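Side-chain contacts in 1,4-dihydroxy-2-naphthoyl-CoA hydrolase (PDB 2HX5), which probably hydrolyses 1,4-dihydroxy-2-naphthoyl-CoA to 1,4-dihydroxy-2-naphthoate and CoA, a step in the biosynthesis of phylloquinone (vitamin K1): residues 2-5 with 6-9; 105-109 with 110-114; 136-139 with 140-143. All blocks are in the same frame, centred on the assembly; numbering follows the deposited sequence.

How the interactions relate
In interactions 1 and 3, helix 5-8 and helix 135-143 meet through Trp-7 and Trp-140, with Trp-7 CD1 3.6 Å from Trp-140 NE1, and Trp-7 CZ2 rests on Ala-143 CB. Interaction 1 is mostly a surface contact with one buried ring; interaction 3 is half buried, its inner side chains packed on the sheet and on helix 29-45. Interaction 2 stands apart, its centre about 18 Å from that of interaction 1, at the turn end of a hairpin within the sheet. Its chemistry is cross-strand bonding and a charged pair. Both helical contacts rest on backbone turns; interaction 1 adds a ring face, interaction 3 an apolar inner side and acidic side chains bridged to Arg-94.

Interaction 1 of 3, residues 2-5 with 6-9; sequences MNPE and NWLL
The six-membered ring of Trp-7 has Pro-4 over one face and selenomethionine Met-2 at its edge. This is the lead-in and single turn of the short helix 5-8, with a capping bond at its start, just ahead of strand 9-13 of the hot-dog sheet. Pro-4 CA sits 3.4 Å from the centroid of that ring, only 7° off its normal, a CH-pi contact, and Pro-4 CB continues the cover toward Trp-7 CZ2. In the ring plane Met-2 CG approaches Trp-7 CZ3, and Met-2 SE lies 5.0 Å from the same Trp-7 centroid, an edge-on Met-aromatic contact. Trp-7 CG stands between its own backbone N and carbonyl carbon (chi1 63°), which turns the indole back over the residues that precede the helix.

Asn-3 caps the helix start: its OD1 accepts from Glu-5 N at 3.0 Å, and its backbone O accepts from Asn-6 N. Pro-4 O is gripped twice: Leu-8 N comes in almost head-on, while Trp-7 N, also at 2.9 Å from Pro-4 O, lies above the carbonyl plane. Round the turn, Glu-5 and Leu-9 side chains run alongside each other, pointing the same way, with Leu-9 CD1 against the aliphatic part of the glutamate.

Trp-7 is buried among its neighbours: NE1 is hydrogen-bonded to Ser-144 OG, and Tyr-45 meets the indole edge-to-face. Leu-8 packs on Leu-90 and Pro-92 of strand 85-96. The Asn-6 amide oxygen OD1 comes to 3.2 Å from Met-2 CG.

Interaction 2 of 3, residues 105-109 with 110-114; sequences EFRCE and EQIAA
Arg-107 and Ile-112, a non-hydrogen-bonded antiparallel pair, meet on one face of the hairpin formed by strands 99-108 and 111-124 of the hot-dog sheet. The backbone bonds come first. Cys-108 and Gln-111 exchange two hydrogen bonds across a type I' turn; further along, Phe-106 N gives to Ala-114 O, and Phe-106 O accepts from Ala-113 N at 2.8 Å. Ala-113 and Ala-114 thus both face Phe-106, a classic beta bulge that shifts the register by one residue.

The packing contacts differ on the two faces. In one of two modelled conformers of Arg-107, Ile-112 CG1 lies over the centre of the guanidinium, 3.7 Å from Arg-107 CZ; Ile-112 CD1 reaches the Glu-105 carboxylate carbon CD at 3.8 Å. On the opposite face Phe-106 CD1 lies 4.4 Å from Ala-114 CB, and the ring packs on Leu-30, Trp-33 and Cys-34 of helix 29-45.

Polar bonds grip the guanidinium of that conformer from two directions. The Arg-107 chain, extended from CG to NE (chi2 -178°), carries it across to the partner strand, where NH1 donates to Glu-110 O at 3.0 Å, nearly in the guanidinium plane. Arg-107 NE forms a salt bridge with Glu-105 OE2 at 2.7 Å, its hydrogen bond bent and weak. Glu-105 OE1 pairs with Arg-91.

With an alanine in place of Glu-105, Arg-107 NE and Arg-91 would probably both be left without their carboxylate, and Ile-112 CD1 would lose a neighbour. Paired with two arginines, one at each oxygen, Glu-105 is likely to stay ionised, so that one carboxylate ties the hairpin to strand 85-96.

Interaction 3 of 3, residues 136-139 with 140-143; sequences GIDR and WLEA
Trp-140 opens the last turn of helix 135-143, which packs against the hot-dog sheet and helix 29-45; its backbone N bonds to Gly-136 O at 3.0 Å. With CG anti to the backbone N (chi1 175°), the indole swings so that its CE3 edge comes beside Ile-137 O, in plane, with CE3 4.0 Å from that oxygen. Beyond the helix NE1 is hydrogen-bonded to Ser-41 OG, and the ring lies against Trp-7, Trp-38 and Phe-100, so the indole is wedged in the core.

Leu-141 comes next. Its N donates to Ile-137 O at 2.9 Å in a nearly straight bond (170° at the hydrogen), and its CD1 meets Ile-137 CG2 at 4.0 Å, the two side chains crossing at a slant beside Phe-100.

Glu-142, one turn on from Asp-138, bonds through its N to Asp-138 O. Its side chain and that of Asp-138 both reach for Arg-94: OE1 and Asp-138 OD1 each make a salt bridge to it, which probably offsets the repulsion between two carboxylates 6.2 Å apart, measured from Asp-138 OD1 to Glu-142 OE1.

At Ala-143 the backbone N closes on Arg-139 O at 2.9 Å, and its methyl CB lies 3.3 Å from that same Arg-139 oxygen.

Interaction 1 of 3, residues 2-5 with 6-9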
loop_
_atom_site.group_PDB
_atom_site.type_symbol
_atom_site.label_atom_id
_atom_site.label_comp_id
_atom_site.label_asym_id
_atom_site.label_seq_id
_atom_site.Cartn_x
_atom_site.Cartn_y
_atom_site.Cartn_z
HETATM N N MSE A 2 27.262 -19.085 -13.156
HETATM C CA MSE A 2 26.037 -18.214 -13.182
HETATM C C MSE A 2 25.940 -16.941 -14.094
HETATM O O MSE A 2 26.723 -16.001 -13.907
HETATM C CB MSE A 2 25.039 -18.379 -11.980
HETATM C CG MSE A 2 23.610 -17.778 -12.174
HETATM SE SE MSE A 2 22.466 -17.559 -10.508
HETATM C CE MSE A 2 21.265 -19.134 -10.764
ATOM N N ASN A 3 25.046 -16.947 -15.087
ATOM C CA ASN A 3 24.842 -15.787 -15.972
ATOM C C ASN A 3 24.034 -14.706 -15.221
ATOM O O ASN A 3 22.959 -15.021 -14.714
ATOM C CB ASN A 3 24.089 -16.223 -17.225
ATOM C CG ASN A 3 23.560 -15.052 -18.046
ATOM O OD1 ASN A 3 24.012 -13.919 -17.862
ATOM N ND2 ASN A 3 22.649 -15.309 -18.959
ATOM N N PRO A 4 24.565 -13.463 -15.117
ATOM C CA PRO A 4 23.865 -12.355 -14.415
ATOM C C PRO A 4 22.439 -12.059 -14.864
ATOM O O PRO A 4 21.649 -11.537 -14.090
ATOM C CB PRO A 4 24.760 -11.121 -14.656
ATOM C CG PRO A 4 25.876 -11.574 -15.571
ATOM C CD PRO A 4 25.917 -13.063 -15.549
ATOM N N GLU A 5 22.082 -12.365 -16.091
ATOM C CA GLU A 5 20.684 -12.223 -16.503
ATOM C C GLU A 5 19.748 -13.001 -15.583
ATOM O O GLU A 5 18.588 -12.625 -15.409
ATOM C CB GLU A 5 20.478 -12.758 -17.919
ATOM C CG GLU A 5 21.260 -12.043 -18.978
ATOM C CD GLU A 5 21.115 -12.718 -20.344
ATOM O OE1 GLU A 5 20.118 -13.461 -20.547
ATOM O OE2 GLU A 5 22.005 -12.501 -21.203
ATOM N N ASN A 6 20.243 -14.085 -14.993
ATOM C CA ASN A 6 19.462 -14.892 -14.093
ATOM C C ASN A 6 18.970 -14.061 -12.906
ATOM O O ASN A 6 17.871 -14.337 -12.377
ATOM C CB ASN A 6 20.264 -16.088 -13.573
ATOM C CG ASN A 6 20.495 -17.144 -14.621
ATOM O OD1 ASN A 6 21.346 -18.014 -14.448
ATOM N ND2 ASN A 6 19.745 -17.082 -15.706
ATOM N N TRP A 7 19.755 -13.061 -12.476
ATOM C CA TRP A 7 19.287 -12.242 -11.357
ATOM C C TRP A 7 18.991 -10.765 -11.687
ATOM O O TRP A 7 18.454 -10.051 -10.835
ATOM C CB TRP A 7 20.241 -12.302 -10.151
ATOM C CG TRP A 7 21.646 -11.770 -10.380
ATOM C CD1 TRP A 7 22.050 -10.463 -10.237
ATOM C CD2 TRP A 7 22.811 -12.498 -10.724
ATOM N NE1 TRP A 7 23.371 -10.336 -10.487
ATOM C CE2 TRP A 7 23.885 -11.569 -10.811
ATOM C CE3 TRP A 7 23.062 -13.840 -11.006
ATOM C CZ2 TRP A 7 25.181 -11.954 -11.127
ATOM C CZ3 TRP A 7 24.338 -14.210 -11.306
ATOM C CH2 TRP A 7 25.377 -13.282 -11.382
ATOM N N LEU A 8 19.327 -10.332 -12.906
ATOM C CA LEU A 8 19.077 -8.935 -13.360
ATOM C C LEU A 8 17.918 -8.759 -14.315
ATOM O O LEU A 8 17.490 -7.629 -14.551
ATOM C CB LEU A 8 20.346 -8.346 -13.984
ATOM C CG LEU A 8 21.586 -8.247 -13.096
ATOM C CD1 LEU A 8 22.812 -7.720 -13.908
ATOM C CD2 LEU A 8 21.368 -7.393 -11.880
ATOM N N LEU A 9 17.439 -9.857 -14.888
ATOM C CA LEU A 9 16.273 -9.848 -15.764
ATOM C C LEU A 9 15.157 -10.553 -15.047
ATOM O O LEU A 9 15.217 -11.778 -14.832
ATOM C CB LEU A 9 16.533 -10.533 -17.116
ATOM C CG LEU A 9 17.642 -9.950 -17.966
ATOM C CD1 LEU A 9 17.779 -10.718 -19.328
ATOM C CD2 LEU A 9 17.368 -8.480 -18.228
#

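Interaction 2 of 3, residues 105-109 with 110-114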
loop_
_atom_site.group_PDB
_atom_site.type_symbol
_atom_site.label_atom_id
_atom_site.label_comp_id
_atom_site.label_asym_id
_atom_site.label_seq_id
_atom_site.Cartn_x
_atom_site.Cartn_y
_atom_site.Cartn_z
ATOM N N GLU A 105 14.555 -0.737 -15.503
ATOM C CA GLU A 105 13.837 -0.441 -16.747
ATOM C C GLU A 105 12.659 -1.422 -16.887
ATOM O O GLU A 105 12.872 -2.641 -16.747
ATOM C CB GLU A 105 14.808 -0.610 -17.908
ATOM C CG GLU A 105 14.255 -0.390 -19.213
ATOM C CD GLU A 105 15.292 -0.676 -20.315
ATOM O OE1 GLU A 105 16.390 -0.115 -20.253
ATOM O OE2 GLU A 105 15.001 -1.499 -21.193
ATOM N N PHE A 106 11.453 -0.923 -17.139
ATOM C CA PHE A 106 10.248 -1.749 -17.243
ATOM C C PHE A 106 9.792 -1.753 -18.664
ATOM O O PHE A 106 9.538 -0.658 -19.226
ATOM C CB PHE A 106 9.132 -1.143 -16.405
ATOM C CG PHE A 106 9.383 -1.194 -14.933
ATOM C CD1 PHE A 106 10.176 -0.234 -14.345
ATOM C CD2 PHE A 106 8.804 -2.185 -14.119
ATOM C CE1 PHE A 106 10.432 -0.268 -12.993
ATOM C CE2 PHE A 106 9.032 -2.210 -12.744
ATOM C CZ PHE A 106 9.866 -1.256 -12.179
ATOM N N ARG A 107 9.723 -2.937 -19.286
ATOM C CA ARG A 107 9.272 -3.047 -20.665
ATOM C C ARG A 107 7.955 -3.817 -20.705
ATOM O O ARG A 107 7.720 -4.700 -19.893
ATOM C CB ARG A 107 10.299 -3.776 -21.547
ATOM C CG ARG A 107 11.454 -2.909 -22.016
ATOM C CD ARG A 107 12.441 -3.635 -22.946
ATOM N NE ARG A 107 13.683 -2.863 -23.112
ATOM C CZ ARG A 107 13.939 -2.006 -24.094
ATOM N NH1 ARG A 107 13.077 -1.818 -25.091
ATOM N NH2 ARG A 107 15.110 -1.359 -24.104
ATOM N N CYS A 108 7.090 -3.467 -21.646
ATOM C CA CYS A 108 5.890 -4.221 -21.907
ATOM C C CYS A 108 5.764 -4.240 -23.409
ATOM O O CYS A 108 5.848 -3.188 -24.042
ATOM C CB CYS A 108 4.711 -3.528 -21.302
ATOM S SG CYS A 108 3.172 -4.457 -21.476
ATOM N N GLU A 109 5.601 -5.447 -23.947
ATOM C CA GLU A 109 5.565 -5.684 -25.396
ATOM C C GLU A 109 6.778 -5.013 -26.032
ATOM O O GLU A 109 6.668 -4.257 -26.992
ATOM C CB GLU A 109 4.224 -5.199 -25.946
ATOM C CG GLU A 109 3.071 -6.091 -25.452
ATOM C CD GLU A 109 1.670 -5.548 -25.749
ATOM O OE1 GLU A 109 1.477 -4.886 -26.797
ATOM O OE2 GLU A 109 0.757 -5.791 -24.924
ATOM N N GLU A 110 7.937 -5.257 -25.415
ATOM C CA GLU A 110 9.233 -4.773 -25.909
ATOM C C GLU A 110 9.496 -3.268 -25.848
ATOM O O GLU A 110 10.561 -2.848 -26.248
ATOM C CB GLU A 110 9.447 -5.218 -27.378
ATOM C CG GLU A 110 9.219 -6.689 -27.643
ATOM C CD GLU A 110 10.171 -7.561 -26.866
ATOM O OE1 GLU A 110 11.197 -7.040 -26.371
ATOM O OE2 GLU A 110 9.893 -8.775 -26.754
ATOM N N GLN A 111 8.554 -2.465 -25.362
ATOM C CA GLN A 111 8.707 -1.026 -25.343
ATOM C C GLN A 111 8.915 -0.567 -23.896
ATOM O O GLN A 111 8.336 -1.135 -23.012
ATOM C CB GLN A 111 7.466 -0.398 -25.893
ATOM C CG GLN A 111 7.280 -0.749 -27.396
ATOM C CD GLN A 111 6.361 0.219 -28.104
ATOM O OE1 GLN A 111 5.223 -0.127 -28.465
ATOM N NE2 GLN A 111 6.851 1.450 -28.317
ATOM N N ILE A 112 9.735 0.437 -23.684
ATOM C CA ILE A 112 9.983 0.936 -22.332
ATOM C C ILE A 112 8.766 1.706 -21.859
ATOM O O ILE A 112 8.379 2.691 -22.505
ATOM C CB ILE A 112 11.204 1.840 -22.239
ATOM C CG1 ILE A 112 12.481 1.055 -22.595
ATOM C CG2 ILE A 112 11.394 2.385 -20.796
ATOM C CD1 ILE A 112 13.784 1.905 -22.637
ATOM N N ALA A 113 8.134 1.259 -20.766
ATOM C CA ALA A 113 6.978 1.950 -20.225
ATOM C C ALA A 113 7.359 2.894 -19.072
ATOM O O ALA A 113 6.674 3.877 -18.840
ATOM C CB ALA A 113 5.985 0.943 -19.725
ATOM N N ALA A 114 8.437 2.609 -18.368
ATOM C CA ALA A 114 8.876 3.394 -17.222
ATOM C C ALA A 114 10.311 3.013 -16.889
ATOM O O ALA A 114 10.795 1.899 -17.212
ATOM C CB ALA A 114 7.956 3.141 -16.009
#

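Interaction 3 of 3, residues 136-139 with 140-143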
loop_
_atom_site.group_PDB
_atom_site.type_symbol
_atom_site.label_atom_id
_atom_site.label_comp_id
_atom_site.label_asym_id
_atom_site.label_seq_id
_atom_site.Cartn_x
_atom_site.Cartn_y
_atom_site.Cartn_z
ATOM N N GLY A 136 28.155 -9.095 1.137
ATOM C CA GLY A 136 27.277 -9.749 0.170
ATOM C C GLY A 136 26.805 -8.794 -0.894
ATOM O O GLY A 136 26.701 -9.155 -2.067
ATOM N N ILE A 137 26.478 -7.560 -0.502
ATOM C CA ILE A 137 26.076 -6.526 -1.456
ATOM C C ILE A 137 27.246 -6.191 -2.377
ATOM O O ILE A 137 27.100 -6.077 -3.602
ATOM C CB ILE A 137 25.565 -5.254 -0.709
ATOM C CG1 ILE A 137 24.284 -5.579 0.079
ATOM C CG2 ILE A 137 25.397 -4.094 -1.651
ATOM C CD1 ILE A 137 23.091 -5.869 -0.801
ATOM N N ASP A 138 28.480 -6.149 -1.832
ATOM C CA ASP A 138 29.644 -5.931 -2.656
ATOM C C ASP A 138 29.864 -7.067 -3.658
ATOM O O ASP A 138 30.172 -6.820 -4.807
ATOM C CB ASP A 138 30.873 -5.764 -1.791
ATOM C CG ASP A 138 31.363 -4.324 -1.728
ATOM O OD1 ASP A 138 30.931 -3.478 -2.547
ATOM O OD2 ASP A 138 32.215 -4.050 -0.843
ATOM N N ARG A 139 29.664 -8.318 -3.246
ATOM C CA ARG A 139 29.724 -9.439 -4.206
ATOM C C ARG A 139 28.704 -9.370 -5.347
ATOM O O ARG A 139 29.042 -9.631 -6.525
ATOM C CB ARG A 139 29.561 -10.754 -3.461
ATOM C CG ARG A 139 30.793 -11.150 -2.670
ATOM C CD ARG A 139 30.718 -12.581 -2.175
ATOM N NE ARG A 139 29.803 -12.757 -1.059
ATOM C CZ ARG A 139 28.709 -13.514 -1.067
ATOM N NH1 ARG A 139 28.325 -14.168 -2.165
ATOM N NH2 ARG A 139 27.984 -13.592 0.053
ATOM N N TRP A 140 27.469 -9.029 -4.997
ATOM C CA TRP A 140 26.425 -8.821 -5.953
ATOM C C TRP A 140 26.742 -7.694 -6.927
ATOM O O TRP A 140 26.535 -7.854 -8.116
ATOM C CB TRP A 140 25.127 -8.600 -5.196
ATOM C CG TRP A 140 23.926 -8.242 -6.040
ATOM C CD1 TRP A 140 23.101 -9.087 -6.757
ATOM C CD2 TRP A 140 23.351 -6.936 -6.167
ATOM N NE1 TRP A 140 22.093 -8.361 -7.348
ATOM C CE2 TRP A 140 22.219 -7.049 -6.983
ATOM C CE3 TRP A 140 23.683 -5.679 -5.635
ATOM C CZ2 TRP A 140 21.427 -5.940 -7.315
ATOM C CZ3 TRP A 140 22.914 -4.621 -5.927
ATOM C CH2 TRP A 140 21.806 -4.735 -6.769
ATOM N N LEU A 141 27.193 -6.547 -6.433
ATOM C CA LEU A 141 27.602 -5.430 -7.291
ATOM C C LEU A 141 28.702 -5.870 -8.249
ATOM O O LEU A 141 28.619 -5.638 -9.469
ATOM C CB LEU A 141 28.049 -4.238 -6.447
ATOM C CG LEU A 141 26.948 -3.531 -5.698
ATOM C CD1 LEU A 141 27.503 -2.536 -4.684
ATOM C CD2 LEU A 141 26.008 -2.806 -6.663
ATOM N N GLU A 142 29.726 -6.545 -7.719
ATOM C CA GLU A 142 30.830 -6.976 -8.562
ATOM C C GLU A 142 30.336 -7.963 -9.646
ATOM O O GLU A 142 30.743 -7.831 -10.825
ATOM C CB GLU A 142 31.934 -7.593 -7.705
ATOM C CG GLU A 142 33.302 -7.655 -8.432
ATOM C CD GLU A 142 33.917 -6.248 -8.624
ATOM O OE1 GLU A 142 33.575 -5.334 -7.837
ATOM O OE2 GLU A 142 34.727 -6.045 -9.559
ATOM N N ALA A 143 29.500 -8.932 -9.264
ATOM C CA ALA A 143 29.026 -9.979 -10.176
ATOM C C ALA A 143 28.148 -9.392 -11.255
ATOM O O ALA A 143 28.024 -9.949 -12.331
ATOM C CB ALA A 143 28.298 -11.109 -9.417
#